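Local coordinates for protein glycoside transferase (Listeria monocytogenes, PDB 6R2M) that is an extracellular glycoside hydrolase that probably acts on exopolysaccharide, although transferase activity is also loosely attributed to it, at residues A[21-26]-A[63-68]; A[53-58]-A[303-308]; A[28-31]-A[37-40]. All coordinates share one frame; numbering follows the deposited sequence.

Interaction 1: residues A[21-26]-A[63-68]; sequences SVQTYV and VNDSKT
Gln23 and Asp65 reach toward each other from opposite directions, and their polar ends carry this contact. Gln23 NE2 donates to Asp65 OD2 at 2.9 Å, almost perfectly straight (177°). The acceptor lies in the amide plane of Gln23, whereas the amide nitrogen meets OD2 on its anti side, 25° out of the carboxylate plane. The Gln23 chain bends at chi2, which swings the amide round toward the turn at 63-65. NE2 also bonds to Ser19 O, so a second acceptor helps fix the rotation of the amide.

The carboxylate has further donors in its own segment. Thr68 OG1 donates to Asp65 OD2 at 2.6 Å, from the face opposite to the glutamine amide. Thr68 N reaches Asp65 OD1 at 3.1 Å from above the plane. Three bonds therefore grip this buried acid, which would tend to stabilise its charged form.

Beyond the polar group there is only van der Waals contact: Val63 CG2 lies 3.9 Å from the amide nitrogen Gln23 NE2.

A Schellman motif with Asn64 at C-prime ends helix 50-62, and Asp65 then serves as the N-cap of helix 66-79. Together they make the tight connection of an alpha-hairpin, which Gln23 joins to helix 21-29.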
ATOM      1  N   SER A  21      10.327 -14.641 -12.495  1.00  9.32           N
ATOM      2  CA  SER A  21      10.657 -13.612 -13.478  1.00  9.01           C
ATOM      3  C   SER A  21      10.663 -12.218 -12.861  1.00  9.57           C
ATOM      4  O   SER A  21      11.506 -11.382 -13.218  1.00 11.20           O
ATOM      5  CB  SER A  21       9.673 -13.685 -14.646  1.00 13.67           C
ATOM      6  OG  SER A  21       8.338 -13.649 -14.183  1.00 15.68           O
ATOM      7  N   VAL A  22       9.722 -11.935 -11.952  1.00  8.08           N
ATOM      8  CA  VAL A  22       9.701 -10.628 -11.303  1.00  5.74           C
ATOM      9  C   VAL A  22      10.948 -10.447 -10.446  1.00  6.76           C
ATOM     10  O   VAL A  22      11.593  -9.394 -10.475  1.00  8.32           O
ATOM     11  CB  VAL A  22       8.418 -10.444 -10.469  1.00  9.53           C
ATOM     12  CG1 VAL A  22       8.569  -9.237  -9.540  1.00 10.00           C
ATOM     13  CG2 VAL A  22       7.214 -10.267 -11.369  1.00  8.40           C
ATOM     14  N   GLN A  23      11.303 -11.475  -9.668  1.00  7.17           N
ATOM     15  CA  GLN A  23      12.513 -11.414  -8.850  1.00  8.40           C
ATOM     16  C   GLN A  23      13.736 -11.105  -9.705  1.00 10.04           C
ATOM     17  O   GLN A  23      14.561 -10.255  -9.348  1.00 10.71           O
ATOM     18  CB  GLN A  23      12.706 -12.735  -8.094  1.00 10.72           C
ATOM     19  CG  GLN A  23      11.568 -13.067  -7.126  1.00  9.35           C
ATOM     20  CD  GLN A  23      10.523 -13.997  -7.743  1.00  8.12           C
ATOM     21  OE1 GLN A  23       9.906 -13.673  -8.757  1.00  9.44           O
ATOM     22  NE2 GLN A  23      10.327 -15.155  -7.130  1.00  8.63           N
ATOM     23  N   THR A  24      13.867 -11.794 -10.844  1.00 10.05           N
ATOM     24  CA  THR A  24      14.978 -11.546 -11.757  1.00  8.79           C
ATOM     25  C   THR A  24      14.943 -10.122 -12.283  1.00  9.19           C
ATOM     26  O   THR A  24      15.972  -9.441 -12.311  1.00  9.34           O
ATOM     27  CB  THR A  24      14.927 -12.547 -12.906  1.00  8.43           C
ATOM     28  OG1 THR A  24      15.116 -13.867 -12.374  1.00 13.61           O
ATOM     29  CG2 THR A  24      16.025 -12.270 -13.939  1.00 13.16           C
ATOM     30  N   TYR A  25      13.750  -9.640 -12.642  1.00  9.11           N
ATOM     31  CA  TYR A  25      13.612  -8.289 -13.174  1.00 11.08           C
ATOM     32  C   TYR A  25      13.921  -7.241 -12.110  1.00  9.27           C
ATOM     33  O   TYR A  25      14.569  -6.227 -12.396  1.00  9.70           O
ATOM     34  CB  TYR A  25      12.202  -8.104 -13.722  1.00  9.19           C
ATOM     35  CG  TYR A  25      11.998  -6.791 -14.410  1.00  9.95           C
ATOM     36  CD1 TYR A  25      12.299  -6.651 -15.758  1.00 11.79           C
ATOM     37  CD2 TYR A  25      11.520  -5.683 -13.723  1.00  9.11           C
ATOM     38  CE1 TYR A  25      12.124  -5.449 -16.404  1.00 12.83           C
ATOM     39  CE2 TYR A  25      11.332  -4.460 -14.367  1.00  9.87           C
ATOM     40  CZ  TYR A  25      11.634  -4.367 -15.719  1.00 11.13           C
ATOM     41  OH  TYR A  25      11.475  -3.178 -16.401  1.00 12.50           O
ATOM     42  N   VAL A  26      13.497  -7.482 -10.868  1.00  9.33           N
ATOM     43  CA  VAL A  26      13.791  -6.532  -9.802  1.00  9.63           C
ATOM     44  C   VAL A  26      15.288  -6.486  -9.520  1.00  9.97           C
ATOM     45  O   VAL A  26      15.869  -5.408  -9.345  1.00  7.98           O
ATOM     46  CB  VAL A  26      12.979  -6.897  -8.550  1.00  7.60           C
ATOM     47  CG1 VAL A  26      13.513  -6.132  -7.322  1.00  8.83           C
ATOM     48  CG2 VAL A  26      11.497  -6.579  -8.802  1.00  7.21           C
ATOM     49  N   VAL A  63       4.095 -15.439  -4.276  1.00  8.27           N
ATOM     50  CA  VAL A  63       4.698 -16.380  -5.223  1.00  9.29           C
ATOM     51  C   VAL A  63       5.516 -17.465  -4.520  1.00  7.61           C
ATOM     52  O   VAL A  63       6.244 -18.211  -5.181  1.00  8.55           O
ATOM     53  CB  VAL A  63       5.542 -15.664  -6.300  1.00  8.99           C
ATOM     54  CG1 VAL A  63       4.672 -14.702  -7.101  1.00 10.44           C
ATOM     55  CG2 VAL A  63       6.756 -14.927  -5.706  1.00  6.58           C
ATOM     56  N   ASN A  64       5.401 -17.582  -3.198  1.00  8.57           N
ATOM     57  CA  ASN A  64       5.965 -18.715  -2.453  1.00  8.12           C
ATOM     58  C   ASN A  64       7.483 -18.764  -2.555  1.00  7.88           C
ATOM     59  O   ASN A  64       8.066 -19.819  -2.795  1.00  8.96           O
ATOM     60  CB  ASN A  64       5.359 -20.050  -2.915  1.00  7.28           C
ATOM     61  CG  ASN A  64       5.701 -21.197  -1.973  1.00  8.66           C
ATOM     62  OD1 ASN A  64       5.663 -21.032  -0.755  1.00 10.66           O
ATOM     63  ND2 ASN A  64       6.073 -22.346  -2.532  1.00  8.87           N
ATOM     64  N   ASP A  65       8.142 -17.618  -2.390  1.00  6.41           N
ATOM     65  CA  ASP A  65       9.600 -17.545  -2.527  1.00  7.93           C
ATOM     66  C   ASP A  65      10.236 -17.211  -1.176  1.00  7.80           C
ATOM     67  O   ASP A  65      10.551 -16.060  -0.872  1.00  8.17           O
ATOM     68  CB  ASP A  65       9.983 -16.527  -3.606  1.00  7.70           C
ATOM     69  CG  ASP A  65      11.479 -16.521  -3.902  1.00 11.88           C
ATOM     70  OD1 ASP A  65      12.245 -17.232  -3.214  1.00 11.32           O
ATOM     71  OD2 ASP A  65      11.892 -15.793  -4.829  1.00 11.27           O
ATOM     72  N   SER A  66      10.465 -18.250  -0.368  1.00  8.49           N
ATOM     73  CA  SER A  66      10.971 -17.993   0.977  1.00  6.28           C
ATOM     74  C   SER A  66      12.399 -17.472   0.968  1.00  9.08           C
ATOM     75  O   SER A  66      12.767 -16.661   1.831  1.00 10.09           O
ATOM     76  CB  SER A  66      10.868 -19.261   1.818  1.00 10.46           C
ATOM     77  OG  SER A  66      11.896 -20.143   1.417  1.00  9.56           O
ATOM     78  N   LYS A  67      13.216 -17.932   0.025  1.00  7.62           N
ATOM     79  CA  LYS A  67      14.608 -17.497  -0.002  1.00  8.56           C
ATOM     80  C   LYS A  67      14.723 -16.004  -0.280  1.00 10.17           C
ATOM     81  O   LYS A  67      15.430 -15.279   0.437  1.00  9.56           O
ATOM     82  CB  LYS A  67      15.392 -18.287  -1.044  1.00 10.67           C
ATOM     83  CG  LYS A  67      16.772 -17.740  -1.322  1.00 14.18           C
ATOM     84  CD  LYS A  67      17.508 -18.650  -2.296  1.00 17.65           C
ATOM     85  CE  LYS A  67      18.837 -18.050  -2.726  1.00 23.19           C
ATOM     86  NZ  LYS A  67      18.638 -16.803  -3.518  1.00 33.12           N
ATOM     87  N   THR A  68      14.030 -15.517  -1.312  1.00  8.26           N
ATOM     88  CA  THR A  68      14.095 -14.083  -1.586  1.00  7.66           C
ATOM     89  C   THR A  68      13.396 -13.283  -0.486  1.00  8.70           C
ATOM     90  O   THR A  68      13.851 -12.191  -0.142  1.00  8.61           O
ATOM     91  CB  THR A  68      13.516 -13.769  -2.974  1.00  7.84           C
ATOM     92  OG1 THR A  68      14.087 -14.667  -3.938  1.00 10.80           O
ATOM     93  CG2 THR A  68      13.859 -12.314  -3.402  1.00  7.64           C
TER

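Interaction 2: residues A[53-58]-A[303-308]; sequences IGLYME and DYINKE
The ring of Tyr56 meets Ile305 obliquely, with the methyl CD1 of Ile305 4.3 Å from Tyr56 CD1. Tyr56 also touches Gln23 and Val26 of helix 21-29 and Thr68 of helix 66-79. The other flat group at the interface is the Asn306 amide, crossed at about a right angle by the Leu55 side chain. Leu55 CD2 lies 3.7 Å from Asn306 OD1, while Leu55 CD1 is 3.8 Å from Asn306 ND2. CD2 of Leu55 touches both ends of the amide, whereas CD1 is near the nitrogen only. Asn306 ND2 is bonded to Phe302 O one turn earlier, which helps hold the amide in this orientation. Farther round helix 301-312, one face of the Tyr304 ring carries Glu308 CG, 4.0 Å above the plane and shifted toward the rim.

Helix 50-62 and helix 301-312 run nearly parallel here: the axes of the two short segments approach to 9.9 Å at an angle of 20°. They are neighbours in space despite lying some 245 residues apart in sequence. The pairing is consistent with an (alpha/alpha)6 barrel, whose inner helices run roughly parallel, as in family 8 glycoside hydrolases.

The apolar centre of the seam is Leu55 against Ile305. Ile305 CG2 lies 3.6 Å from Leu55 CB and 3.7 Å from Leu55 CD1, the isoleucine crossing the leucine at a slant. With CG1 of Ile305 anti to the backbone N (chi1 -164°), CG2 occupies the position between N and the carbonyl carbon, and the branch is split: CG2 serves Leu55, while CD1 turns to Tyr56. Leu55 also touches Arg105 of helix 100-116.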
ATOM      1  N   ILE A  53      10.187  -2.033  -0.322  1.00  8.32           N
ATOM      2  CA  ILE A  53      10.597  -3.332   0.210  1.00  7.42           C
ATOM      3  C   ILE A  53       9.386  -4.076   0.766  1.00  7.53           C
ATOM      4  O   ILE A  53       9.272  -5.293   0.598  1.00  8.26           O
ATOM      5  CB  ILE A  53      11.743  -3.188   1.245  1.00  7.06           C
ATOM      6  CG1 ILE A  53      12.318  -4.560   1.615  1.00 10.37           C
ATOM      7  CG2 ILE A  53      11.284  -2.457   2.511  1.00  8.75           C
ATOM      8  CD1 ILE A  53      13.599  -4.479   2.464  1.00  7.39           C
ATOM      9  N   GLY A  54       8.439  -3.362   1.385  1.00  5.51           N
ATOM     10  CA  GLY A  54       7.245  -4.028   1.884  1.00  4.84           C
ATOM     11  C   GLY A  54       6.388  -4.609   0.767  1.00  6.13           C
ATOM     12  O   GLY A  54       5.826  -5.701   0.907  1.00  6.36           O
ATOM     13  N   LEU A  55       6.260  -3.886  -0.345  1.00  6.19           N
ATOM     14  CA  LEU A  55       5.492  -4.406  -1.477  1.00  5.06           C
ATOM     15  C   LEU A  55       6.190  -5.614  -2.095  1.00  6.59           C
ATOM     16  O   LEU A  55       5.539  -6.594  -2.473  1.00  6.02           O
ATOM     17  CB  LEU A  55       5.286  -3.311  -2.523  1.00  5.63           C
ATOM     18  CG  LEU A  55       4.212  -2.288  -2.176  1.00  5.55           C
ATOM     19  CD1 LEU A  55       4.439  -1.037  -2.999  1.00  6.92           C
ATOM     20  CD2 LEU A  55       2.818  -2.867  -2.414  1.00  8.05           C
ATOM     21  N   TYR A  56       7.513  -5.563  -2.185  1.00  7.20           N
ATOM     22  CA  TYR A  56       8.249  -6.709  -2.688  1.00  4.63           C
ATOM     23  C   TYR A  56       8.081  -7.903  -1.761  1.00  8.27           C
ATOM     24  O   TYR A  56       7.863  -9.027  -2.226  1.00  7.51           O
ATOM     25  CB  TYR A  56       9.716  -6.329  -2.860  1.00  6.27           C
ATOM     26  CG  TYR A  56      10.541  -7.291  -3.681  1.00  5.30           C
ATOM     27  CD1 TYR A  56       9.993  -8.018  -4.735  1.00  9.66           C
ATOM     28  CD2 TYR A  56      11.879  -7.460  -3.390  1.00  4.42           C
ATOM     29  CE1 TYR A  56      10.783  -8.892  -5.478  1.00  8.12           C
ATOM     30  CE2 TYR A  56      12.671  -8.338  -4.116  1.00  6.43           C
ATOM     31  CZ  TYR A  56      12.115  -9.038  -5.158  1.00  6.12           C
ATOM     32  OH  TYR A  56      12.925  -9.901  -5.872  1.00  8.23           O
ATOM     33  N   MET A  57       8.141  -7.675  -0.443  1.00  6.18           N
ATOM     34  CA  MET A  57       7.877  -8.758   0.505  1.00  7.00           C
ATOM     35  C   MET A  57       6.492  -9.353   0.306  1.00  7.40           C
ATOM     36  O   MET A  57       6.324 -10.579   0.347  1.00  7.01           O
ATOM     37  CB  MET A  57       8.029  -8.246   1.933  1.00  6.45           C
ATOM     38  CG  MET A  57       9.475  -8.023   2.307  1.00  5.86           C
ATOM     39  SD  MET A  57       9.728  -7.129   3.870  1.00 10.42           S
ATOM     40  CE  MET A  57       8.928  -8.256   5.033  1.00  9.36           C
ATOM     41  N   GLU A  58       5.484  -8.493   0.118  1.00  6.97           N
ATOM     42  CA  GLU A  58       4.127  -8.964  -0.133  1.00  6.31           C
ATOM     43  C   GLU A  58       4.081  -9.856  -1.372  1.00  7.66           C
ATOM     44  O   GLU A  58       3.500 -10.952  -1.348  1.00  8.94           O
ATOM     45  CB  GLU A  58       3.206  -7.750  -0.275  1.00 11.72           C
ATOM     46  CG  GLU A  58       1.760  -8.080  -0.492  1.00 10.90           C
ATOM     47  CD  GLU A  58       0.885  -6.834  -0.497  1.00 15.70           C
ATOM     48  OE1 GLU A  58       1.289  -5.814   0.104  1.00 19.67           O
ATOM     49  OE2 GLU A  58      -0.216  -6.878  -1.085  1.00 16.20           O
ATOM     50  N   ASP A 303       4.169   1.440  -9.063  1.00  6.00           N
ATOM     51  CA  ASP A 303       3.296   1.038 -10.166  1.00  6.78           C
ATOM     52  C   ASP A 303       3.666  -0.347 -10.675  1.00  8.83           C
ATOM     53  O   ASP A 303       2.794  -1.201 -10.880  1.00  8.17           O
ATOM     54  CB  ASP A 303       3.383   2.058 -11.304  1.00  6.69           C
ATOM     55  CG  ASP A 303       2.688   3.362 -10.981  1.00  9.97           C
ATOM     56  OD1 ASP A 303       1.555   3.328 -10.475  1.00  9.66           O
ATOM     57  OD2 ASP A 303       3.289   4.427 -11.238  1.00 12.07           O
ATOM     58  N   TYR A 304       4.960  -0.589 -10.874  1.00  6.15           N
ATOM     59  CA  TYR A 304       5.407  -1.876 -11.383  1.00  6.99           C
ATOM     60  C   TYR A 304       4.930  -3.006 -10.480  1.00  6.55           C
ATOM     61  O   TYR A 304       4.319  -3.974 -10.942  1.00  6.41           O
ATOM     62  CB  TYR A 304       6.934  -1.886 -11.498  1.00  5.11           C
ATOM     63  CG  TYR A 304       7.482  -3.263 -11.785  1.00  6.80           C
ATOM     64  CD1 TYR A 304       7.481  -3.772 -13.079  1.00  7.44           C
ATOM     65  CD2 TYR A 304       7.949  -4.074 -10.764  1.00  7.47           C
ATOM     66  CE1 TYR A 304       7.945  -5.046 -13.339  1.00  7.77           C
ATOM     67  CE2 TYR A 304       8.422  -5.345 -11.019  1.00  6.38           C
ATOM     68  CZ  TYR A 304       8.420  -5.821 -12.304  1.00  8.27           C
ATOM     69  OH  TYR A 304       8.899  -7.100 -12.522  1.00 10.00           O
ATOM     70  N   ILE A 305       5.170  -2.877  -9.174  1.00  4.94           N
ATOM     71  CA  ILE A 305       4.972  -4.031  -8.309  1.00  5.63           C
ATOM     72  C   ILE A 305       3.501  -4.211  -7.953  1.00  6.86           C
ATOM     73  O   ILE A 305       3.053  -5.342  -7.741  1.00  6.92           O
ATOM     74  CB  ILE A 305       5.853  -3.926  -7.049  1.00  4.49           C
ATOM     75  CG1 ILE A 305       5.960  -5.288  -6.355  1.00  4.82           C
ATOM     76  CG2 ILE A 305       5.359  -2.839  -6.077  1.00  6.32           C
ATOM     77  CD1 ILE A 305       6.801  -6.309  -7.136  1.00  5.47           C
ATOM     78  N   ASN A 306       2.716  -3.128  -7.874  1.00  5.38           N
ATOM     79  CA  ASN A 306       1.292  -3.313  -7.619  1.00  4.64           C
ATOM     80  C   ASN A 306       0.589  -3.937  -8.816  1.00  5.19           C
ATOM     81  O   ASN A 306      -0.369  -4.700  -8.633  1.00  6.51           O
ATOM     82  CB  ASN A 306       0.630  -1.989  -7.239  1.00  4.85           C
ATOM     83  CG  ASN A 306       0.734  -1.698  -5.746  1.00  6.24           C
ATOM     84  OD1 ASN A 306       0.167  -2.412  -4.935  1.00  8.92           O
ATOM     85  ND2 ASN A 306       1.469  -0.655  -5.385  1.00  8.75           N
ATOM     86  N   LYS A 307       1.067  -3.673 -10.035  1.00  6.44           N
ATOM     87  CA  LYS A 307       0.527  -4.413 -11.164  1.00  6.49           C
ATOM     88  C   LYS A 307       0.855  -5.902 -11.035  1.00  5.63           C
ATOM     89  O   LYS A 307      -0.038  -6.742 -11.189  1.00  7.80           O
ATOM     90  CB  LYS A 307       1.039  -3.829 -12.490  1.00  5.55           C
ATOM     91  CG  LYS A 307       0.615  -4.639 -13.703  1.00  8.74           C
ATOM     92  CD  LYS A 307       0.879  -3.901 -14.996  1.00  8.34           C
ATOM     93  CE  LYS A 307       0.434  -4.743 -16.174  1.00  9.96           C
ATOM     94  NZ  LYS A 307       0.621  -4.095 -17.504  1.00 12.86           N
ATOM     95  N   GLU A 308       2.108  -6.241 -10.689  1.00  6.10           N
ATOM     96  CA  GLU A 308       2.466  -7.653 -10.575  1.00  8.65           C
ATOM     97  C   GLU A 308       1.680  -8.335  -9.463  1.00 10.93           C
ATOM     98  O   GLU A 308       1.201  -9.458  -9.643  1.00  8.53           O
ATOM     99  CB  GLU A 308       3.964  -7.816 -10.338  1.00  8.56           C
ATOM    100  CG  GLU A 308       4.821  -7.333 -11.497  1.00  8.20           C
ATOM    101  CD  GLU A 308       4.481  -8.004 -12.816  1.00 11.63           C
ATOM    102  OE1 GLU A 308       4.109  -9.195 -12.817  1.00 14.72           O
ATOM    103  OE2 GLU A 308       4.606  -7.330 -13.862  1.00 15.10           O
TER

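Interaction 3: residues A[28-31]-A[37-40]; sequences ENYT and IVDY
Tyr30 lies alongside the 37-40 backbone, and its side chain can be followed outward past four successive residues. At the root, CB of Tyr30 is 4.3 Å from Ile37 CG2, a loose apolar contact. With CG anti to the carbonyl carbon (chi1 -77°), the ring continues along the loop and away from its own C=O. CD1 of Tyr30 comes next, 3.5 Å from Val38 O, and CE1 of Tyr30 follows at 3.7 Å from Asp39 O; both carbonyl oxygens stand obliquely to the ring. Farther on, Tyr40 CA approaches the ring edge, near the ring plane, 4.4 Å from Tyr30 CE1. The tip passes beyond the loop: OH is hydrogen-bonded to Thr299 O, and the ring meets Phe301 edge-to-face, tying the end of helix 21-29 to the residues that lead into helix 301-312 and to its first turn.

The backbones join through one oxygen. Val38 N donates to Tyr30 O at 2.9 Å, with an N-H...O angle of 164°. The donor stands 29° from the carbonyl plane. The same Tyr30 O receives a CA-H...O contact from Ile37 CA at 3.2 Å. Thr31 and Ile37 form a single beta bridge, so the chain leaving helix 21-29 pairs briefly with the returning loop without building a sheet. At that bridge, Ile37 CD1 lies 3.7 Å from Thr31 OG1, a hydroxyl that bonds back to Val26 O of the helix.

The two carbonyls at the centre fare differently. Tyr30 O has a backbone N-H and a CA-H, whereas Val38 O is buried with no hydrogen-bond partner in the model. The slightly positive C-H of Tyr30 CD1 lies close to it, and may offset part of the electrostatic cost of burying that oxygen.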
ATOM      1  N   GLU A  28      17.620  -7.019 -11.605  1.00  8.93           N
ATOM      2  CA  GLU A  28      18.331  -6.403 -12.722  1.00 13.13           C
ATOM      3  C   GLU A  28      18.025  -4.916 -12.876  1.00 12.27           C
ATOM      4  O   GLU A  28      18.859  -4.171 -13.407  1.00 15.94           O
ATOM      5  CB  GLU A  28      17.999  -7.151 -14.018  1.00 14.67           C
ATOM      6  CG  GLU A  28      18.506  -6.494 -15.298  1.00 24.24           C
ATOM      7  CD  GLU A  28      19.995  -6.691 -15.512  1.00 28.16           C
ATOM      8  OE1 GLU A  28      20.602  -5.901 -16.273  1.00 36.52           O
ATOM      9  OE2 GLU A  28      20.558  -7.641 -14.927  1.00 41.39           O
ATOM     10  N   ASN A  29      16.861  -4.451 -12.432  1.00 11.13           N
ATOM     11  CA  ASN A  29      16.439  -3.106 -12.801  1.00  8.09           C
ATOM     12  C   ASN A  29      16.109  -2.186 -11.645  1.00 11.09           C
ATOM     13  O   ASN A  29      16.199  -0.972 -11.813  1.00 12.21           O
ATOM     14  CB  ASN A  29      15.216  -3.164 -13.715  1.00  9.78           C
ATOM     15  CG  ASN A  29      15.539  -3.792 -15.048  1.00 14.21           C
ATOM     16  OD1 ASN A  29      16.166  -3.160 -15.899  1.00 15.24           O
ATOM     17  ND2 ASN A  29      15.133  -5.048 -15.236  1.00 12.63           N
ATOM     18  N   TYR A  30      15.696  -2.715 -10.499  1.00  9.63           N
ATOM     19  CA  TYR A  30      15.271  -1.870  -9.395  1.00  8.05           C
ATOM     20  C   TYR A  30      16.136  -2.059  -8.158  1.00 10.81           C
ATOM     21  O   TYR A  30      15.716  -1.682  -7.062  1.00 12.21           O
ATOM     22  CB  TYR A  30      13.811  -2.154  -9.036  1.00  7.81           C
ATOM     23  CG  TYR A  30      12.790  -1.559  -9.982  1.00  6.07           C
ATOM     24  CD1 TYR A  30      12.561  -0.185 -10.030  1.00  6.89           C
ATOM     25  CD2 TYR A  30      12.012  -2.384 -10.793  1.00  7.67           C
ATOM     26  CE1 TYR A  30      11.604   0.349 -10.887  1.00  7.03           C
ATOM     27  CE2 TYR A  30      11.047  -1.861 -11.645  1.00  9.18           C
ATOM     28  CZ  TYR A  30      10.853  -0.499 -11.693  1.00  6.74           C
ATOM     29  OH  TYR A  30       9.894  -0.000 -12.543  1.00  9.72           O
ATOM     30  N   THR A  31      17.323  -2.644  -8.287  1.00 10.08           N
ATOM     31  CA  THR A  31      18.162  -2.902  -7.125  1.00  8.23           C
ATOM     32  C   THR A  31      19.455  -2.108  -7.218  1.00 11.73           C
ATOM     33  O   THR A  31      20.185  -2.208  -8.209  1.00 13.92           O
ATOM     34  CB  THR A  31      18.462  -4.398  -6.988  1.00  9.00           C
ATOM     35  OG1 THR A  31      17.230  -5.121  -6.944  1.00 10.41           O
ATOM     36  CG2 THR A  31      19.178  -4.670  -5.696  1.00 11.16           C
ATOM     37  N   ILE A  37      15.937  -1.732  -2.795  1.00  9.65           N
ATOM     38  CA  ILE A  37      15.017  -1.510  -3.909  1.00  8.23           C
ATOM     39  C   ILE A  37      14.780  -0.014  -4.075  1.00  8.42           C
ATOM     40  O   ILE A  37      14.396   0.675  -3.122  1.00  9.08           O
ATOM     41  CB  ILE A  37      13.696  -2.265  -3.670  1.00  8.67           C
ATOM     42  CG1 ILE A  37      13.956  -3.726  -3.275  1.00 13.15           C
ATOM     43  CG2 ILE A  37      12.766  -2.157  -4.896  1.00  9.27           C
ATOM     44  CD1 ILE A  37      14.781  -4.500  -4.260  1.00 11.50           C
ATOM     45  N   VAL A  38      14.989   0.492  -5.306  1.00  7.06           N
ATOM     46  CA  VAL A  38      14.893   1.915  -5.617  1.00  6.64           C
ATOM     47  C   VAL A  38      13.564   2.212  -6.308  1.00  9.45           C
ATOM     48  O   VAL A  38      12.919   1.329  -6.884  1.00 10.63           O
ATOM     49  CB  VAL A  38      16.097   2.351  -6.482  1.00  9.99           C
ATOM     50  CG1 VAL A  38      15.915   1.875  -7.911  1.00 12.27           C
ATOM     51  CG2 VAL A  38      16.291   3.863  -6.410  1.00 11.92           C
ATOM     52  N   ASP A  39      13.146   3.484  -6.258  1.00  7.84           N
ATOM     53  CA  ASP A  39      11.860   3.860  -6.835  1.00  6.40           C
ATOM     54  C   ASP A  39      11.907   3.926  -8.359  1.00  7.44           C
ATOM     55  O   ASP A  39      10.943   3.530  -9.021  1.00  9.51           O
ATOM     56  CB  ASP A  39      11.345   5.182  -6.231  1.00  8.81           C
ATOM     57  CG  ASP A  39      12.347   6.344  -6.308  1.00  7.87           C
ATOM     58  OD1 ASP A  39      13.553   6.144  -6.545  1.00 10.06           O
ATOM     59  OD2 ASP A  39      11.891   7.492  -6.094  1.00 13.23           O
ATOM     60  N   TYR A  40      12.998   4.445  -8.930  1.00  7.60           N
ATOM     61  CA  TYR A  40      13.205   4.459 -10.373  1.00  7.64           C
ATOM     62  C   TYR A  40      14.632   4.039 -10.675  1.00 10.12           C
ATOM     63  O   TYR A  40      15.558   4.422  -9.955  1.00 12.67           O
ATOM     64  CB  TYR A  40      12.989   5.845 -10.984  1.00  9.43           C
ATOM     65  CG  TYR A  40      11.636   6.486 -10.790  1.00  8.36           C
ATOM     66  CD1 TYR A  40      10.599   6.284 -11.696  1.00  7.68           C
ATOM     67  CD2 TYR A  40      11.405   7.327  -9.713  1.00  6.99           C
ATOM     68  CE1 TYR A  40       9.377   6.911 -11.520  1.00  7.80           C
ATOM     69  CE2 TYR A  40      10.195   7.948  -9.529  1.00  6.95           C
ATOM     70  CZ  TYR A  40       9.176   7.732 -10.428  1.00  9.41           C
ATOM     71  OH  TYR A  40       7.971   8.364 -10.232  1.00 11.57           O
TER

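The three contacts form one cluster: from centre to centre, interactions 1 and 2 are about 11 Å apart, 2 and 3 about 12 Å, 1 and 3 about 14 Å. Interaction 2 is nearest the chain centre, about 9 Å from it. Helix 21-29 supplies a segment to interactions 1 and 3, and helix 50-62 follows it in the chain. In sequence, 28-31 pairs with 37-40 before 53-58 begins, while 63-68 returns to 21-26. Interaction 2 alone spans most of the sequence, bringing in helix 301-312. Tyr304 touches both Tyr25 and Tyr30, and Tyr56 reaches Ile37, so helix 21-29 packs against both helix 50-62 and helix 301-312, joining the two ends of the chain.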